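Local coordinates for protein cystathionine gamma-lyase (Saccharomyces cerevisiae, PDB 1N8P) that belongs to the Cys/Met metabolism family of pyridoxal-5'-phosphate-dependent enzymes and binds pyridoxal-5'-phosphate in a pocket lined partly by the ends of strands of its large sheet, at residues K140-E145 with V173-D178; A194-H199 with L216-K221; K321-T326 with L342-V347. All blocks are in the same frame, centred on the assembly; numbering follows the deposited sequence.

Contact 1 (K140-E145 with V173-D178). With PLP (pyridoxal-5'-phosphate), chain E.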
loop_
_atom_site.group_PDB
_atom_site.type_symbol
_atom_site.label_atom_id
_atom_site.label_comp_id
_atom_site.label_asym_id
_atom_site.label_seq_id
_atom_site.Cartn_x
_atom_site.Cartn_y
_atom_site.Cartn_z
ATOM N N LYS A 140 6.433 13.619 -39.146
ATOM C CA LYS A 140 5.812 14.572 -38.250
ATOM C C LYS A 140 6.488 14.540 -36.882
ATOM O O LYS A 140 6.335 15.465 -36.083
ATOM C CB LYS A 140 4.334 14.225 -38.098
ATOM C CG LYS A 140 3.550 14.192 -39.410
ATOM C CD LYS A 140 3.209 15.583 -39.899
ATOM C CE LYS A 140 2.312 16.282 -38.911
ATOM N NZ LYS A 140 1.858 17.583 -39.433
ATOM N N LEU A 141 7.245 13.477 -36.617
ATOM C CA LEU A 141 7.909 13.330 -35.327
ATOM C C LEU A 141 9.382 13.043 -35.527
ATOM O O LEU A 141 9.762 12.408 -36.494
ATOM C CB LEU A 141 7.258 12.168 -34.519
ATOM C CG LEU A 141 7.724 11.742 -33.092
ATOM C CD1 LEU A 141 7.120 12.623 -32.022
ATOM C CD2 LEU A 141 7.290 10.317 -32.799
ATOM N N VAL A 142 10.203 13.539 -34.608
ATOM C CA VAL A 142 11.646 13.280 -34.598
ATOM C C VAL A 142 11.888 12.861 -33.151
ATOM O O VAL A 142 11.685 13.664 -32.223
ATOM C CB VAL A 142 12.497 14.538 -34.911
ATOM C CG1 VAL A 142 13.963 14.192 -34.898
ATOM C CG2 VAL A 142 12.150 15.060 -36.260
ATOM N N TRP A 143 12.289 11.605 -32.966
ATOM C CA TRP A 143 12.521 11.080 -31.633
ATOM C C TRP A 143 14.001 10.978 -31.337
ATOM O O TRP A 143 14.739 10.333 -32.068
ATOM C CB TRP A 143 11.857 9.714 -31.506
ATOM C CG TRP A 143 11.695 9.201 -30.093
ATOM C CD1 TRP A 143 12.613 8.510 -29.361
ATOM C CD2 TRP A 143 10.519 9.294 -29.277
ATOM N NE1 TRP A 143 12.084 8.163 -28.149
ATOM C CE2 TRP A 143 10.798 8.630 -28.070
ATOM C CE3 TRP A 143 9.260 9.872 -29.452
ATOM C CZ2 TRP A 143 9.860 8.526 -27.036
ATOM C CZ3 TRP A 143 8.333 9.767 -28.425
ATOM C CH2 TRP A 143 8.640 9.098 -27.234
ATOM N N ILE A 144 14.425 11.634 -30.264
ATOM C CA ILE A 144 15.818 11.627 -29.848
ATOM C C ILE A 144 15.988 11.026 -28.457
ATOM O O ILE A 144 15.358 11.458 -27.505
ATOM C CB ILE A 144 16.387 13.040 -29.811
ATOM C CG1 ILE A 144 16.455 13.614 -31.221
ATOM C CG2 ILE A 144 17.748 13.028 -29.173
ATOM C CD1 ILE A 144 16.976 15.059 -31.245
ATOM N N GLU A 145 16.860 10.035 -28.363
ATOM C CA GLU A 145 17.145 9.361 -27.116
ATOM C C GLU A 145 18.531 9.887 -26.760
ATOM O O GLU A 145 19.516 9.194 -26.928
ATOM C CB GLU A 145 17.170 7.859 -27.370
ATOM C CG GLU A 145 17.118 6.981 -26.158
ATOM C CD GLU A 145 17.152 5.522 -26.539
ATOM O OE1 GLU A 145 18.206 5.079 -27.040
ATOM O OE2 GLU A 145 16.129 4.821 -26.352
ATOM N N VAL A 173 6.479 19.664 -37.336
ATOM C CA VAL A 173 7.256 18.509 -36.923
ATOM C C VAL A 173 7.727 18.713 -35.497
ATOM O O VAL A 173 8.594 19.539 -35.255
ATOM C CB VAL A 173 8.474 18.298 -37.849
ATOM C CG1 VAL A 173 9.433 17.267 -37.269
ATOM C CG2 VAL A 173 7.995 17.820 -39.197
ATOM N N ILE A 174 7.141 17.971 -34.554
ATOM C CA ILE A 174 7.532 18.071 -33.151
ATOM C C ILE A 174 8.715 17.155 -32.835
ATOM O O ILE A 174 8.810 16.032 -33.330
ATOM C CB ILE A 174 6.370 17.689 -32.204
ATOM C CG1 ILE A 174 6.039 16.205 -32.346
ATOM C CG2 ILE A 174 5.142 18.527 -32.521
ATOM C CD1 ILE A 174 4.818 15.803 -31.579
ATOM N N LEU A 175 9.612 17.648 -32.005
ATOM C CA LEU A 175 10.789 16.895 -31.588
ATOM C C LEU A 175 10.613 16.376 -30.142
ATOM O O LEU A 175 10.408 17.157 -29.202
ATOM C CB LEU A 175 12.029 17.806 -31.661
ATOM C CG LEU A 175 13.371 17.286 -31.163
ATOM C CD1 LEU A 175 13.839 16.191 -32.077
ATOM C CD2 LEU A 175 14.379 18.399 -31.125
ATOM N N VAL A 176 10.693 15.061 -29.970
ATOM C CA VAL A 176 10.577 14.485 -28.631
ATOM C C VAL A 176 11.938 13.951 -28.194
ATOM O O VAL A 176 12.632 13.322 -28.988
ATOM C CB VAL A 176 9.571 13.329 -28.595
ATOM C CG1 VAL A 176 9.551 12.742 -27.241
ATOM C CG2 VAL A 176 8.173 13.813 -28.961
ATOM N N VAL A 177 12.327 14.223 -26.947
ATOM C CA VAL A 177 13.602 13.733 -26.405
ATOM C C VAL A 177 13.395 12.889 -25.150
ATOM O O VAL A 177 12.783 13.354 -24.179
ATOM C CB VAL A 177 14.554 14.871 -26.071
ATOM C CG1 VAL A 177 15.787 14.331 -25.390
ATOM C CG2 VAL A 177 14.976 15.573 -27.331
ATOM N N ASP A 178 13.889 11.641 -25.210
ATOM C CA ASP A 178 13.817 10.656 -24.126
ATOM C C ASP A 178 14.927 11.028 -23.194
ATOM O O ASP A 178 16.083 10.794 -23.513
ATOM C CB ASP A 178 14.091 9.249 -24.645
ATOM C CG ASP A 178 13.625 8.172 -23.689
ATOM O OD1 ASP A 178 14.003 8.194 -22.501
ATOM O OD2 ASP A 178 12.869 7.289 -24.129
HETATM N N1 PLP E . 12.686 3.910 -22.504
HETATM C C2 PLP E . 13.933 3.873 -21.915
HETATM C C2A PLP E . 14.948 4.854 -22.492
HETATM C C3 PLP E . 14.112 2.895 -20.803
HETATM O O3 PLP E . 15.355 2.961 -20.266
HETATM C C4 PLP E . 13.037 2.047 -20.400
HETATM C C4A PLP E . 13.234 1.034 -19.307
HETATM C C5 PLP E . 11.745 2.198 -21.129
HETATM C C6 PLP E . 11.610 3.123 -22.149
HETATM C C5A PLP E . 10.550 1.355 -20.656
HETATM O O4P PLP E . 9.729 2.013 -19.708
HETATM P P PLP E . 8.429 1.316 -19.191
HETATM O O1P PLP E . 8.011 2.165 -18.102
HETATM O O2P PLP E . 8.847 -0.062 -18.724
HETATM O O3P PLP E . 7.584 1.268 -20.375
#
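K140-E145 and V173-D178 run as parallel neighbours, their strand axes 4.7 Å apart at closest and 19° from parallel, with bridges from L141-I174 to I144-V177. They are the two strands of a beta-alpha-beta crossover, joined through helix 157-167, in the large sheet of a PLP-dependent enzyme. Backbone bonds run V142 N to I174 O, V176 N to V142 O, I144 N to V176 O and D178 N to I144 O; that from I174 N to K140 O is weak.

On the face carrying L141, W143, I174 and V176, V176 uses both branches. With CG1 anti to the backbone N (chi1 177°), it lays this methyl over one face of the W143 indole, 3.7 Å from the centroid of the six-membered ring, while CG2 meets L141 CD1 at 3.4 Å. Helix 79-88 packs on L141 and W143. On the opposite face, beneath helix 157-167, L175 CD1 touches both V142 CG1 (3.5 Å) and I144 CD1 (3.4 Å).

D178 reaches the cofactor pocket: OD1 is hydrogen-bonded to T180 OG1, and OD2 stands 3.8 Å from N1 of pyridoxal-5'-phosphate.

Contact 2 (A194-H199 with L216-K221)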
loop_
_atom_site.group_PDB
_atom_site.type_symbol
_atom_site.label_atom_id
_atom_site.label_comp_id
_atom_site.label_asym_id
_atom_site.label_seq_id
_atom_site.Cartn_x
_atom_site.Cartn_y
_atom_site.Cartn_z
ATOM N N ALA A 194 13.012 21.408 -27.903
ATOM C CA ALA A 194 12.470 20.064 -27.880
ATOM C C ALA A 194 11.032 20.387 -27.568
ATOM O O ALA A 194 10.762 21.292 -26.784
ATOM C CB ALA A 194 13.110 19.242 -26.744
ATOM N N ASP A 195 10.106 19.681 -28.192
ATOM C CA ASP A 195 8.710 19.972 -27.963
ATOM C C ASP A 195 8.137 19.127 -26.850
ATOM O O ASP A 195 7.181 19.545 -26.186
ATOM C CB ASP A 195 7.932 19.785 -29.256
ATOM C CG ASP A 195 8.431 20.686 -30.350
ATOM O OD1 ASP A 195 8.288 21.914 -30.211
ATOM O OD2 ASP A 195 8.975 20.172 -31.342
ATOM N N ILE A 196 8.732 17.954 -26.634
ATOM C CA ILE A 196 8.287 17.070 -25.563
ATOM C C ILE A 196 9.450 16.300 -24.949
ATOM O O ILE A 196 10.358 15.860 -25.665
ATOM C CB ILE A 196 7.249 16.015 -26.046
ATOM C CG1 ILE A 196 6.255 16.626 -27.011
ATOM C CG2 ILE A 196 6.419 15.542 -24.884
ATOM C CD1 ILE A 196 5.175 15.654 -27.432
ATOM N N VAL A 197 9.403 16.147 -23.620
ATOM C CA VAL A 197 10.391 15.388 -22.847
ATOM C C VAL A 197 9.667 14.181 -22.326
ATOM O O VAL A 197 8.661 14.326 -21.636
ATOM C CB VAL A 197 10.861 16.102 -21.603
ATOM C CG1 VAL A 197 12.367 16.179 -21.618
ATOM C CG2 VAL A 197 10.224 17.453 -21.497
ATOM N N VAL A 198 10.179 12.999 -22.644
ATOM C CA VAL A 198 9.583 11.736 -22.192
ATOM C C VAL A 198 10.485 11.086 -21.132
ATOM O O VAL A 198 11.699 11.256 -21.158
ATOM C CB VAL A 198 9.429 10.752 -23.364
ATOM C CG1 VAL A 198 9.038 9.416 -22.859
ATOM C CG2 VAL A 198 8.386 11.242 -24.317
ATOM N N HIS A 199 9.896 10.366 -20.190
ATOM C CA HIS A 199 10.674 9.687 -19.163
ATOM C C HIS A 199 10.001 8.407 -18.806
ATOM O O HIS A 199 8.776 8.285 -18.859
ATOM C CB HIS A 199 10.721 10.437 -17.866
ATOM C CG HIS A 199 11.583 11.650 -17.883
ATOM N ND1 HIS A 199 12.904 11.618 -17.504
ATOM C CD2 HIS A 199 11.286 12.948 -18.119
ATOM C CE1 HIS A 199 13.388 12.845 -17.498
ATOM N NE2 HIS A 199 12.425 13.671 -17.865
ATOM N N LEU A 216 5.574 12.801 -19.222
ATOM C CA LEU A 216 6.099 13.713 -20.221
ATOM C C LEU A 216 5.849 15.109 -19.692
ATOM O O LEU A 216 5.088 15.315 -18.721
ATOM C CB LEU A 216 5.411 13.474 -21.582
ATOM C CG LEU A 216 4.150 14.126 -22.199
ATOM C CD1 LEU A 216 3.252 13.043 -22.850
ATOM C CD2 LEU A 216 3.357 14.888 -21.170
ATOM N N ALA A 217 6.537 16.063 -20.301
ATOM C CA ALA A 217 6.375 17.472 -19.972
ATOM C C ALA A 217 6.547 18.279 -21.267
ATOM O O ALA A 217 7.311 17.889 -22.173
ATOM C CB ALA A 217 7.396 17.898 -18.941
ATOM N N THR A 218 5.791 19.372 -21.363
ATOM C CA THR A 218 5.852 20.290 -22.502
ATOM C C THR A 218 5.328 21.656 -22.088
ATOM O O THR A 218 4.524 21.790 -21.162
ATOM C CB THR A 218 5.017 19.852 -23.693
ATOM O OG1 THR A 218 3.650 19.801 -23.305
ATOM C CG2 THR A 218 5.437 18.494 -24.175
ATOM N N ASN A 219 5.809 22.667 -22.803
ATOM C CA ASN A 219 5.458 24.059 -22.585
ATOM C C ASN A 219 4.361 24.432 -23.557
ATOM O O ASN A 219 3.677 25.428 -23.380
ATOM C CB ASN A 219 6.694 24.906 -22.828
ATOM C CG ASN A 219 7.679 24.807 -21.704
ATOM O OD1 ASN A 219 8.879 24.913 -21.898
ATOM N ND2 ASN A 219 7.166 24.623 -20.504
ATOM N N ASN A 220 4.196 23.596 -24.574
ATOM C CA ASN A 220 3.217 23.782 -25.635
ATOM C C ASN A 220 1.799 23.437 -25.177
ATOM O O ASN A 220 1.406 22.266 -25.180
ATOM C CB ASN A 220 3.629 22.893 -26.804
ATOM C CG ASN A 220 2.777 23.086 -28.015
ATOM O OD1 ASN A 220 3.091 22.589 -29.089
ATOM N ND2 ASN A 220 1.688 23.804 -27.856
ATOM N N LYS A 221 1.013 24.452 -24.816
ATOM C CA LYS A 221 -0.344 24.217 -24.328
ATOM C C LYS A 221 -1.297 23.467 -25.242
ATOM O O LYS A 221 -2.147 22.739 -24.762
ATOM C CB LYS A 221 -0.990 25.529 -23.928
ATOM C CG LYS A 221 -2.356 25.386 -23.301
ATOM C CD LYS A 221 -2.876 26.770 -22.929
ATOM C CE LYS A 221 -4.298 26.757 -22.420
ATOM N NZ LYS A 221 -4.864 28.130 -22.474
#
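V197 and A217 form an antiparallel hydrogen-bonded pair, bonded both ways: V197 N gives to A217 O at 3.1 Å along a nearly straight path (167°), and A217 N returns to V197 O with a more bent N-H...O angle (145°). Both donors lie in the plane of the carbonyl they address. One step on, V198 and L216 make a non-hydrogen-bonded pair whose CA atoms come within 4.5 Å. The reversed direction is a hallmark of the large domain of fold-type I PLP enzymes, where strand 214-218 is the one member of the seven-stranded sheet that runs against the rest.

L216 shows how such a pair is filled on the side of I196 and V198. Its CB rests on the backbone of the facing strand, 3.4 Å from V197 O, and also lies near I196 CG2. That methyl, placed anti to the I196 backbone N, meets the next atom, L216 CG, at 3.8 Å. CD1 and CD2 make no close approach to the facing strand; the side chain as a whole also packs against T82 of helix 79-88 and L227 of helix 221-234, the two helices that also receive I196. On the other face of the sheet V197 CG2 meets A217 CB at 3.8 Å.

Strand 196-200 goes on to S200, which is hydrogen-bonded to pyridoxal-5'-phosphate, and the connection between the two strands supplies T202, K203 and V212 to the same pocket. At the far end N220 takes the N-cap position of helix 221-234.

No charged pair spans this contact. The two backbone bonds fix direction and register, while aliphatic side chains meet on both faces, so the contact's chemistry is that of a buried sheet interior whose polar backbone atoms are paired at V197 and A217.

Contact 3 (K321-T326 with L342-V347)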
loop_
_atom_site.group_PDB
_atom_site.type_symbol
_atom_site.label_atom_id
_atom_site.label_comp_id
_atom_site.label_asym_id
_atom_site.label_seq_id
_atom_site.Cartn_x
_atom_site.Cartn_y
_atom_site.Cartn_z
ATOM N N LYS A 321 31.066 -13.495 -18.009
ATOM C CA LYS A 321 31.789 -13.784 -16.776
ATOM C C LYS A 321 31.650 -12.606 -15.811
ATOM O O LYS A 321 31.134 -12.753 -14.701
ATOM C CB LYS A 321 33.262 -14.010 -17.101
ATOM C CG LYS A 321 34.137 -14.321 -15.910
ATOM C CD LYS A 321 33.944 -15.745 -15.466
ATOM C CE LYS A 321 35.066 -16.178 -14.560
ATOM N NZ LYS A 321 35.118 -17.664 -14.493
ATOM N N PHE A 322 32.136 -11.448 -16.247
ATOM C CA PHE A 322 32.068 -10.211 -15.485
ATOM C C PHE A 322 30.658 -10.054 -14.938
ATOM O O PHE A 322 30.451 -9.877 -13.756
ATOM C CB PHE A 322 32.373 -9.035 -16.406
ATOM C CG PHE A 322 32.436 -7.717 -15.712
ATOM C CD1 PHE A 322 33.598 -7.307 -15.102
ATOM C CD2 PHE A 322 31.331 -6.878 -15.677
ATOM C CE1 PHE A 322 33.663 -6.084 -14.467
ATOM C CE2 PHE A 322 31.395 -5.653 -15.041
ATOM C CZ PHE A 322 32.564 -5.258 -14.437
ATOM N N ALA A 323 29.679 -10.134 -15.814
ATOM C CA ALA A 323 28.306 -9.983 -15.406
ATOM C C ALA A 323 27.892 -10.884 -14.247
ATOM O O ALA A 323 26.798 -10.724 -13.706
ATOM C CB ALA A 323 27.400 -10.212 -16.600
ATOM N N SER A 324 28.740 -11.828 -13.857
ATOM C CA SER A 324 28.387 -12.719 -12.759
ATOM C C SER A 324 29.381 -12.708 -11.604
ATOM O O SER A 324 29.020 -12.915 -10.456
ATOM C CB SER A 324 28.243 -14.141 -13.279
ATOM O OG SER A 324 27.313 -14.202 -14.347
ATOM N N SER A 325 30.639 -12.467 -11.920
ATOM C CA SER A 325 31.682 -12.441 -10.920
ATOM C C SER A 325 31.471 -11.299 -9.941
ATOM O O SER A 325 32.032 -11.308 -8.855
ATOM C CB SER A 325 33.039 -12.296 -11.621
ATOM O OG SER A 325 33.158 -13.227 -12.692
ATOM N N THR A 326 30.655 -10.324 -10.330
ATOM C CA THR A 326 30.367 -9.137 -9.507
ATOM C C THR A 326 29.532 -9.431 -8.272
ATOM O O THR A 326 28.520 -10.130 -8.332
ATOM C CB THR A 326 29.593 -8.078 -10.272
ATOM O OG1 THR A 326 28.481 -8.709 -10.914
ATOM C CG2 THR A 326 30.477 -7.371 -11.287
ATOM N N LEU A 342 24.075 -4.544 -13.737
ATOM C CA LEU A 342 24.915 -4.639 -14.910
ATOM C C LEU A 342 24.271 -5.612 -15.888
ATOM O O LEU A 342 23.625 -6.577 -15.504
ATOM C CB LEU A 342 26.342 -5.018 -14.518
ATOM C CG LEU A 342 26.837 -6.446 -14.542
ATOM C CD1 LEU A 342 28.290 -6.425 -14.165
ATOM C CD2 LEU A 342 26.047 -7.308 -13.592
ATOM N N GLU A 343 24.411 -5.318 -17.168
ATOM C CA GLU A 343 23.787 -6.139 -18.197
ATOM C C GLU A 343 24.652 -6.195 -19.457
ATOM O O GLU A 343 25.583 -5.403 -19.616
ATOM C CB GLU A 343 22.396 -5.549 -18.484
ATOM C CG GLU A 343 21.708 -6.030 -19.709
ATOM C CD GLU A 343 21.587 -4.942 -20.752
ATOM O OE1 GLU A 343 22.481 -4.077 -20.842
ATOM O OE2 GLU A 343 20.598 -4.964 -21.502
ATOM N N VAL A 344 24.365 -7.156 -20.327
ATOM C CA VAL A 344 25.091 -7.317 -21.588
ATOM C C VAL A 344 24.069 -7.120 -22.692
ATOM O O VAL A 344 23.504 -8.081 -23.188
ATOM C CB VAL A 344 25.676 -8.732 -21.724
ATOM C CG1 VAL A 344 26.344 -8.882 -23.077
ATOM C CG2 VAL A 344 26.661 -9.003 -20.595
ATOM N N PRO A 345 23.830 -5.871 -23.098
ATOM C CA PRO A 345 22.855 -5.581 -24.144
ATOM C C PRO A 345 22.664 -6.639 -25.211
ATOM O O PRO A 345 21.539 -6.970 -25.568
ATOM C CB PRO A 345 23.341 -4.247 -24.714
ATOM C CG PRO A 345 24.766 -4.139 -24.238
ATOM C CD PRO A 345 24.687 -4.702 -22.873
ATOM N N ALA A 346 23.768 -7.176 -25.704
ATOM C CA ALA A 346 23.740 -8.181 -26.757
ATOM C C ALA A 346 22.789 -9.310 -26.475
ATOM O O ALA A 346 21.875 -9.578 -27.253
ATOM C CB ALA A 346 25.124 -8.738 -26.972
ATOM N N VAL A 347 23.013 -9.989 -25.363
ATOM C CA VAL A 347 22.171 -11.115 -24.998
ATOM C C VAL A 347 20.868 -10.710 -24.320
ATOM O O VAL A 347 19.800 -10.806 -24.910
ATOM C CB VAL A 347 22.944 -12.068 -24.101
ATOM C CG1 VAL A 347 24.098 -12.669 -24.882
ATOM C CG2 VAL A 347 23.479 -11.320 -22.900
#
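L342 carries the apolar side of this contact, pointing from its strand toward the end of helix 316-325 and touching three residues there. Its CD1 approaches the F322 ring obliquely, 3.3 Å from CE2, and meets T326 CG2 at 3.7 Å, the L342 and T326 side chains reaching toward each other tip to tip. With F322 CG anti to the backbone N (chi1 -176°), the ring extends to where CD1 can reach it, and T326 CG2 sits above one of its faces. The second methyl, CD2, turns to the helix backbone, 3.5 Å from A323 O. A looser apolar touch, V344 CG2 to A323 CB at 4.2 Å, continues the seam.

No hydrogen bond crosses the contact. Within the helix end, K321 O accepts from both S325 N and S325 OG, the hydroxyl at 2.9 Å and well above the carbonyl plane, so the serine side chain adds a second bond to the last turn.

Aromatic packing and subunit contacts complete the setting: F322 meets F310 edge-to-face and leans on I384 and A387 of helix 377-392, while P40 of the second subunit packs on A323. The whole is a helix laid on one face of a mixed sheet, the alpha/beta layering of the smaller C-terminal domain in fold-type I PLP enzymes.

Contacts 1 and 2 belong to one sheet, their centres 10 Å apart, whereas contact 3 joins helix 316-325 to strand 341-343 of a separate mixed sheet, 31 Å from contact 1 and 34 Å from contact 2, centre to centre. Strands 174-178 and 196-200 are neighbours, so the first two contacts adjoin: V177 N lies 2.9 Å from I196 O, and L175 N 2.7 Å from D195 OD2, both probable hydrogen bonds. Along the chain the three follow in series. The principle illustrated is modular: the large sheet brings parallel strands and one reversed strand together and carries cofactor-pocket residues at strand ends, while the second sheet, later in the chain, packs with its own helices.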